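Local coordinates for salmonella typhimurium DB7155 bacteriophage DET7 tailspike (Bacteriophage, PDB 2V5I), which probably binds and hydrolyses the O-antigen of its Salmonella host, serving the phage as a trimeric receptor-binding tailspike, at residues Y261-N272 against S294-P305. Numbering follows the deposited sequence. Where two conformers were deposited one is given.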
ATOM      1  N   TYR A 261       6.236   2.065 -25.148  1.00  8.85           N
ATOM      2  CA  TYR A 261       6.006   2.718 -26.456  1.00 11.53           C
ATOM      3  C   TYR A 261       4.735   2.268 -27.081  1.00 12.46           C
ATOM      4  O   TYR A 261       4.309   1.089 -26.933  1.00 10.33           O
ATOM      5  CB  TYR A 261       7.127   2.393 -27.460  1.00 10.99           C
ATOM      6  CG  TYR A 261       8.060   3.508 -27.706  1.00 15.89           C
ATOM      7  CD1 TYR A 261       9.011   3.810 -26.759  1.00 24.81           C
ATOM      8  CD2 TYR A 261       8.027   4.212 -28.877  1.00 22.18           C
ATOM      9  CE1 TYR A 261       9.914   4.807 -26.960  1.00 31.71           C
ATOM     10  CE2 TYR A 261       8.941   5.250 -29.107  1.00 25.72           C
ATOM     11  CZ  TYR A 261       9.870   5.529 -28.141  1.00 28.21           C
ATOM     12  OH  TYR A 261      10.812   6.535 -28.295  1.00 39.34           O
ATOM     13  N   GLN A 262       4.102   3.201 -27.807  1.00 11.79           N
ATOM     14  CA  GLN A 262       2.880   2.957 -28.519  1.00 14.24           C
ATOM     15  C   GLN A 262       3.144   2.873 -30.007  1.00 15.03           C
ATOM     16  O   GLN A 262       4.010   3.583 -30.546  1.00 16.00           O
ATOM     17  CB  GLN A 262       1.855   4.065 -28.283  1.00 15.14           C
ATOM     18  CG  GLN A 262       1.243   3.974 -26.938  1.00 17.18           C
ATOM     19  CD  GLN A 262       1.491   5.125 -26.071  1.00 27.44           C
ATOM     20  OE1 GLN A 262       1.180   6.242 -26.452  1.00 34.82           O
ATOM     21  NE2 GLN A 262       2.029   4.880 -24.845  1.00 26.36           N
ATOM     22  N   GLY A 263       2.386   2.037 -30.677  1.00 12.18           N
ATOM     23  CA  GLY A 263       2.408   1.961 -32.131  1.00 12.25           C
ATOM     24  C   GLY A 263       3.606   1.249 -32.724  1.00 11.55           C
ATOM     25  O   GLY A 263       4.185   0.333 -32.128  1.00 10.67           O
ATOM     26  N   SER A 264       4.098   1.790 -33.838  1.00 13.12           N
ATOM     27  CA  SER A 264       5.187   1.209 -34.638  1.00 12.04           C
ATOM     28  C   SER A 264       6.407   2.117 -34.668  1.00 13.98           C
ATOM     29  O   SER A 264       6.296   3.324 -34.547  1.00 14.57           O
ATOM     30  CB  SER A 264       4.720   1.048 -36.093  1.00 12.89           C
ATOM     31  OG  SER A 264       3.688   0.122 -36.190  1.00 18.04           O
ATOM     32  N   VAL A 265       7.580   1.492 -34.801  1.00 13.37           N
ATOM     33  CA  VAL A 265       8.848   2.208 -35.064  1.00 13.56           C
ATOM     34  C   VAL A 265       9.509   1.435 -36.171  1.00 16.30           C
ATOM     35  O   VAL A 265       9.618   0.231 -36.098  1.00 16.03           O
ATOM     36  CB  VAL A 265       9.756   2.282 -33.828  1.00 14.15           C
ATOM     37  CG1 VAL A 265      11.112   2.904 -34.178  1.00 16.16           C
ATOM     38  CG2 VAL A 265       9.117   3.129 -32.785  1.00 14.87           C
ATOM     39  N   GLY A 266       9.947   2.120 -37.227  1.00 17.71           N
ATOM     40  CA  GLY A 266      10.625   1.421 -38.331  1.00 19.03           C
ATOM     41  C   GLY A 266       9.756   0.415 -39.072  1.00 18.72           C
ATOM     42  O   GLY A 266      10.268  -0.536 -39.686  1.00 21.51           O
ATOM     43  N   GLY A 267       8.442   0.622 -39.059  1.00 19.19           N
ATOM     44  CA  GLY A 267       7.512  -0.255 -39.757  1.00 17.99           C
ATOM     45  C   GLY A 267       7.017  -1.506 -39.060  1.00 18.97           C
ATOM     46  O   GLY A 267       6.289  -2.294 -39.653  1.00 20.15           O
ATOM     47  N   GLY A 268       7.429  -1.723 -37.804  1.00 14.01           N
ATOM     48  CA  GLY A 268       7.000  -2.911 -37.008  1.00 11.90           C
ATOM     49  C   GLY A 268       6.697  -2.442 -35.579  1.00 12.18           C
ATOM     50  O   GLY A 268       7.015  -1.334 -35.188  1.00 12.41           O
ATOM     51  N   THR A 269       6.001  -3.286 -34.850  1.00 10.94           N
ATOM     52  CA  THR A 269       5.471  -2.864 -33.570  1.00  9.66           C
ATOM     53  C   THR A 269       6.577  -2.533 -32.568  1.00  8.56           C
ATOM     54  O   THR A 269       7.609  -3.180 -32.539  1.00  9.27           O
ATOM     55  CB  THR A 269       4.567  -3.978 -32.961  1.00  7.55           C
ATOM     56  OG1 THR A 269       3.856  -3.449 -31.843  1.00 10.36           O
ATOM     57  CG2 THR A 269       5.333  -5.207 -32.494  1.00 12.60           C
ATOM     58  N   ALA A 270       6.291  -1.534 -31.716  1.00  8.45           N
ATOM     59  CA  ALA A 270       7.149  -1.134 -30.591  1.00 10.27           C
ATOM     60  C   ALA A 270       6.439  -1.364 -29.246  1.00  7.98           C
ATOM     61  O   ALA A 270       6.938  -0.968 -28.188  1.00  8.05           O
ATOM     62  CB  ALA A 270       7.508   0.331 -30.706  1.00  9.78           C
ATOM     63  N   ARG A 271       5.307  -2.080 -29.286  1.00  6.87           N
ATOM     64  CA  ARG A 271       4.440  -2.263 -28.170  1.00  6.25           C
ATOM     65  C   ARG A 271       5.037  -3.251 -27.125  1.00  6.65           C
ATOM     66  O   ARG A 271       6.014  -3.926 -27.405  1.00  8.97           O
ATOM     67  CB  ARG A 271       3.044  -2.706 -28.590  1.00  7.57           C
ATOM     68  CG  ARG A 271       2.320  -1.701 -29.510  1.00  7.70           C
ATOM     69  CD  ARG A 271       1.058  -2.323 -30.009  1.00  9.48           C
ATOM     70  NE  ARG A 271       0.245  -1.424 -30.811  1.00 10.05           N
ATOM     71  CZ  ARG A 271       0.456  -1.167 -32.100  1.00 13.55           C
ATOM     72  NH1 ARG A 271       1.448  -1.770 -32.766  1.00 11.20           N
ATOM     73  NH2 ARG A 271      -0.359  -0.313 -32.744  1.00 12.20           N
ATOM     74  N   ASN A 272       4.379  -3.344 -25.954  1.00  7.18           N
ATOM     75  CA  ASN A 272       4.931  -4.108 -24.840  1.00  7.77           C
ATOM     76  C   ASN A 272       3.773  -4.828 -24.136  1.00  7.53           C
ATOM     77  O   ASN A 272       2.668  -4.303 -24.056  1.00  9.08           O
ATOM     78  CB  ASN A 272       5.609  -3.189 -23.849  1.00  8.55           C
ATOM     79  CG  ASN A 272       6.690  -2.384 -24.498  1.00  7.64           C
ATOM     80  OD1 ASN A 272       7.814  -2.840 -24.607  1.00  9.56           O
ATOM     81  ND2 ASN A 272       6.319  -1.195 -24.991  1.00  7.93           N
ATOM     82  N   SER A 294      -0.760   1.131 -25.266  1.00 10.00           N
ATOM     83  CA  SER A 294      -0.151   0.380 -26.337  1.00  8.85           C
ATOM     84  C   SER A 294      -0.431   0.977 -27.727  1.00 11.33           C
ATOM     85  O   SER A 294       0.372   0.822 -28.641  1.00 12.47           O
ATOM     86  CB  SER A 294      -0.755  -1.015 -26.330  1.00  9.92           C
ATOM     87  OG  SER A 294      -0.377  -1.749 -25.166  1.00 12.80           O
ATOM     88  N   ASP A 295      -1.605   1.577 -27.896  1.00 11.28           N
ATOM     89  CA  ASP A 295      -2.010   2.108 -29.169  1.00 10.54           C
ATOM     90  C   ASP A 295      -1.987   3.638 -29.186  1.00 11.19           C
ATOM     91  O   ASP A 295      -2.498   4.264 -28.257  1.00 14.11           O
ATOM     92  CB  ASP A 295      -3.408   1.547 -29.578  1.00  9.36           C
ATOM     93  CG  ASP A 295      -3.405   0.098 -29.958  1.00 11.05           C
ATOM     94  OD1 ASP A 295      -2.504  -0.386 -30.699  1.00 10.50           O
ATOM     95  OD2 ASP A 295      -4.346  -0.637 -29.474  1.00 10.77           O
ATOM     96  N   PRO A 296      -1.448   4.245 -30.246  1.00 13.31           N
ATOM     97  CA  PRO A 296      -1.345   5.714 -30.255  1.00 15.31           C
ATOM     98  C   PRO A 296      -2.659   6.424 -30.525  1.00 16.83           C
ATOM     99  O   PRO A 296      -3.498   5.932 -31.311  1.00 18.54           O
ATOM    100  CB  PRO A 296      -0.409   6.004 -31.415  1.00 15.91           C
ATOM    101  CG  PRO A 296      -0.540   4.891 -32.294  1.00 15.83           C
ATOM    102  CD  PRO A 296      -0.918   3.653 -31.483  1.00 13.11           C
ATOM    103  N   GLY A 297      -2.793   7.585 -29.910  1.00 19.50           N
ATOM    104  CA  GLY A 297      -4.011   8.371 -30.023  1.00 20.18           C
ATOM    105  C   GLY A 297      -4.310   8.788 -31.452  1.00 20.85           C
ATOM    106  O   GLY A 297      -5.447   8.671 -31.894  1.00 20.19           O
ATOM    107  N   MET A 298      -3.304   9.235 -32.195  1.00 22.03           N
ATOM    108  CA  MET A 298      -3.561   9.744 -33.566  1.00 24.39           C
ATOM    109  C   MET A 298      -3.858   8.678 -34.625  1.00 24.40           C
ATOM    110  O   MET A 298      -4.282   9.013 -35.740  1.00 26.88           O
ATOM    111  CB  MET A 298      -2.414  10.662 -34.047  1.00 24.54           C
ATOM    112  CG  MET A 298      -2.880  11.878 -34.973  1.00 31.58           C
ATOM    113  SD  MET A 298      -3.813  13.142 -34.093  1.00 35.07           S
ATOM    114  CE  MET A 298      -2.682  14.488 -33.769  1.00 37.84           C
ATOM    115  N   ALA A 299      -3.626   7.409 -34.300  1.00 23.19           N
ATOM    116  CA  ALA A 299      -3.964   6.284 -35.156  1.00 22.26           C
ATOM    117  C   ALA A 299      -3.614   6.449 -36.631  1.00 22.78           C
ATOM    118  O   ALA A 299      -4.481   6.354 -37.518  1.00 21.62           O
ATOM    119  CB  ALA A 299      -5.454   5.940 -35.009  1.00 23.74           C
ATOM    120  N   PRO A 300      -2.324   6.621 -36.920  1.00 20.89           N
ATOM    121  CA  PRO A 300      -1.918   6.836 -38.296  1.00 20.85           C
ATOM    122  C   PRO A 300      -1.813   5.605 -39.187  1.00 21.40           C
ATOM    123  O   PRO A 300      -1.401   5.766 -40.343  1.00 22.14           O
ATOM    124  CB  PRO A 300      -0.540   7.449 -38.134  1.00 20.98           C
ATOM    125  CG  PRO A 300       0.008   6.721 -36.953  1.00 20.41           C
ATOM    126  CD  PRO A 300      -1.178   6.622 -35.993  1.00 21.96           C
ATOM    127  N   GLU A 301      -2.100   4.396 -38.683  1.00 18.35           N
ATOM    128  CA  GLU A 301      -2.179   3.204 -39.548  1.00 19.09           C
ATOM    129  C   GLU A 301      -3.370   2.370 -39.103  1.00 18.80           C
ATOM    130  O   GLU A 301      -3.764   2.444 -37.952  1.00 19.98           O
ATOM    131  CB  GLU A 301      -0.892   2.342 -39.538  1.00 22.64           C
ATOM    132  CG  GLU A 301      -0.120   2.440 -38.266  1.00 24.21           C
ATOM    133  CD  GLU A 301       1.154   1.609 -38.161  1.00 26.80           C
ATOM    134  OE1 GLU A 301       1.702   1.058 -39.157  1.00 23.54           O
ATOM    135  OE2 GLU A 301       1.598   1.492 -36.994  1.00 22.26           O
ATOM    136  N   PRO A 302      -3.942   1.607 -40.022  1.00 19.15           N
ATOM    137  CA  PRO A 302      -5.183   0.867 -39.742  1.00 19.28           C
ATOM    138  C   PRO A 302      -5.005  -0.507 -39.120  1.00 19.16           C
ATOM    139  O   PRO A 302      -6.007  -1.131 -38.722  1.00 17.80           O
ATOM    140  CB  PRO A 302      -5.793   0.715 -41.140  1.00 20.80           C
ATOM    141  CG  PRO A 302      -4.641   0.580 -42.034  1.00 20.34           C
ATOM    142  CD  PRO A 302      -3.548   1.470 -41.442  1.00 21.97           C
ATOM    143  N   ASP A 303      -3.759  -0.969 -39.005  1.00 16.53           N
ATOM    144  CA  ASP A 303      -3.468  -2.290 -38.488  1.00 15.91           C
ATOM    145  C   ASP A 303      -2.241  -2.216 -37.568  1.00 14.09           C
ATOM    146  O   ASP A 303      -1.789  -1.105 -37.268  1.00 15.19           O
ATOM    147  CB  ASP A 303      -3.054  -3.087 -39.757  0.50 18.44           C
ATOM    148  CG  ASP A 303      -1.786  -2.467 -40.542  0.50 19.11           C
ATOM    149  OD1 ASP A 303      -1.514  -1.222 -40.638  0.50 12.16           O
ATOM    150  OD2 ASP A 303      -1.039  -3.269 -41.144  0.50 28.06           O
ATOM    151  N   ARG A 304      -1.701  -3.364 -37.168  1.00 13.88           N
ATOM    152  CA  ARG A 304      -0.528  -3.449 -36.315  1.00 13.03           C
ATOM    153  C   ARG A 304       0.483  -4.395 -36.907  1.00 12.75           C
ATOM    154  O   ARG A 304       0.531  -5.561 -36.529  1.00 14.06           O
ATOM    155  CB  ARG A 304      -0.936  -4.023 -34.954  1.00 11.71           C
ATOM    156  CG  ARG A 304      -1.971  -3.191 -34.202  1.00 14.10           C
ATOM    157  CD  ARG A 304      -2.047  -3.614 -32.724  1.00 11.70           C
ATOM    158  NE  ARG A 304      -3.115  -2.977 -31.978  1.00 11.06           N
ATOM    159  CZ  ARG A 304      -4.352  -3.485 -31.857  1.00  9.11           C
ATOM    160  NH1 ARG A 304      -4.667  -4.585 -32.500  1.00 11.73           N
ATOM    161  NH2 ARG A 304      -5.273  -2.905 -31.107  1.00  9.74           N
ATOM    162  N   PRO A 305       1.349  -3.885 -37.775  1.00 12.50           N
ATOM    163  CA  PRO A 305       2.378  -4.768 -38.332  1.00 14.72           C
ATOM    164  C   PRO A 305       3.252  -5.354 -37.216  1.00 13.41           C
ATOM    165  O   PRO A 305       3.777  -4.604 -36.413  1.00 14.21           O
ATOM    166  CB  PRO A 305       3.202  -3.869 -39.250  1.00 14.97           C
ATOM    167  CG  PRO A 305       2.456  -2.588 -39.377  1.00 20.80           C
ATOM    168  CD  PRO A 305       1.361  -2.516 -38.322  1.00 15.70           C
TER
HETATM  169  O   HOH W   1      -1.118   8.417 -27.633  0.50 29.78           O
HETATM  170  O   HOH W   2       2.620  -2.297 -35.324  1.00 16.66           O
HETATM  171  O   HOH W   3       2.487   4.033 -35.049  1.00 29.34           O
HETATM  172  O   HOH W   4      -0.106  -0.020 -35.547  1.00 20.20           O
HETATM  173  O   HOH W   5       0.675  -4.004 -25.901  1.00 10.83           O
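Three N-H groups from two arginines converge on one carboxylate oxygen, OD1 of D295, where two loops of neighbouring turns of the tailspike's parallel beta-helix meet. NE and NH2 of R271 both close on OD1, at 2.9 Å and 3.0 Å. R304 uses both carboxylate oxygens: its NE reaches OD1 on the syn side in a nearly straight bond (178°), and its NH2 takes OD2, which also accepts from the backbone N of H316. D295 thus serves both arginines, whose guanidinium planes stand 88° apart.

The straight chain of R271 carries its guanidinium across from 261-272 to D295, with both faces of the group covered. CD of R304 sits over the centre of one face, and CA of G263, from its own loop, lies off-centre over the opposite one. At the edge, T269 OG1 accepts from NH1 within 8° of the plane, helping to fix the rotation of the group; T269 OG1 is also bonded to D307.

Beyond this network, the hairpin 264-269, closed by a type I' turn, packs against P305. Its S264 OG donates to the syn lone pair of E301 OE2 at 2.6 Å, and one water joins that same OE2 to R271 NH2 and the carbonyl O of D303.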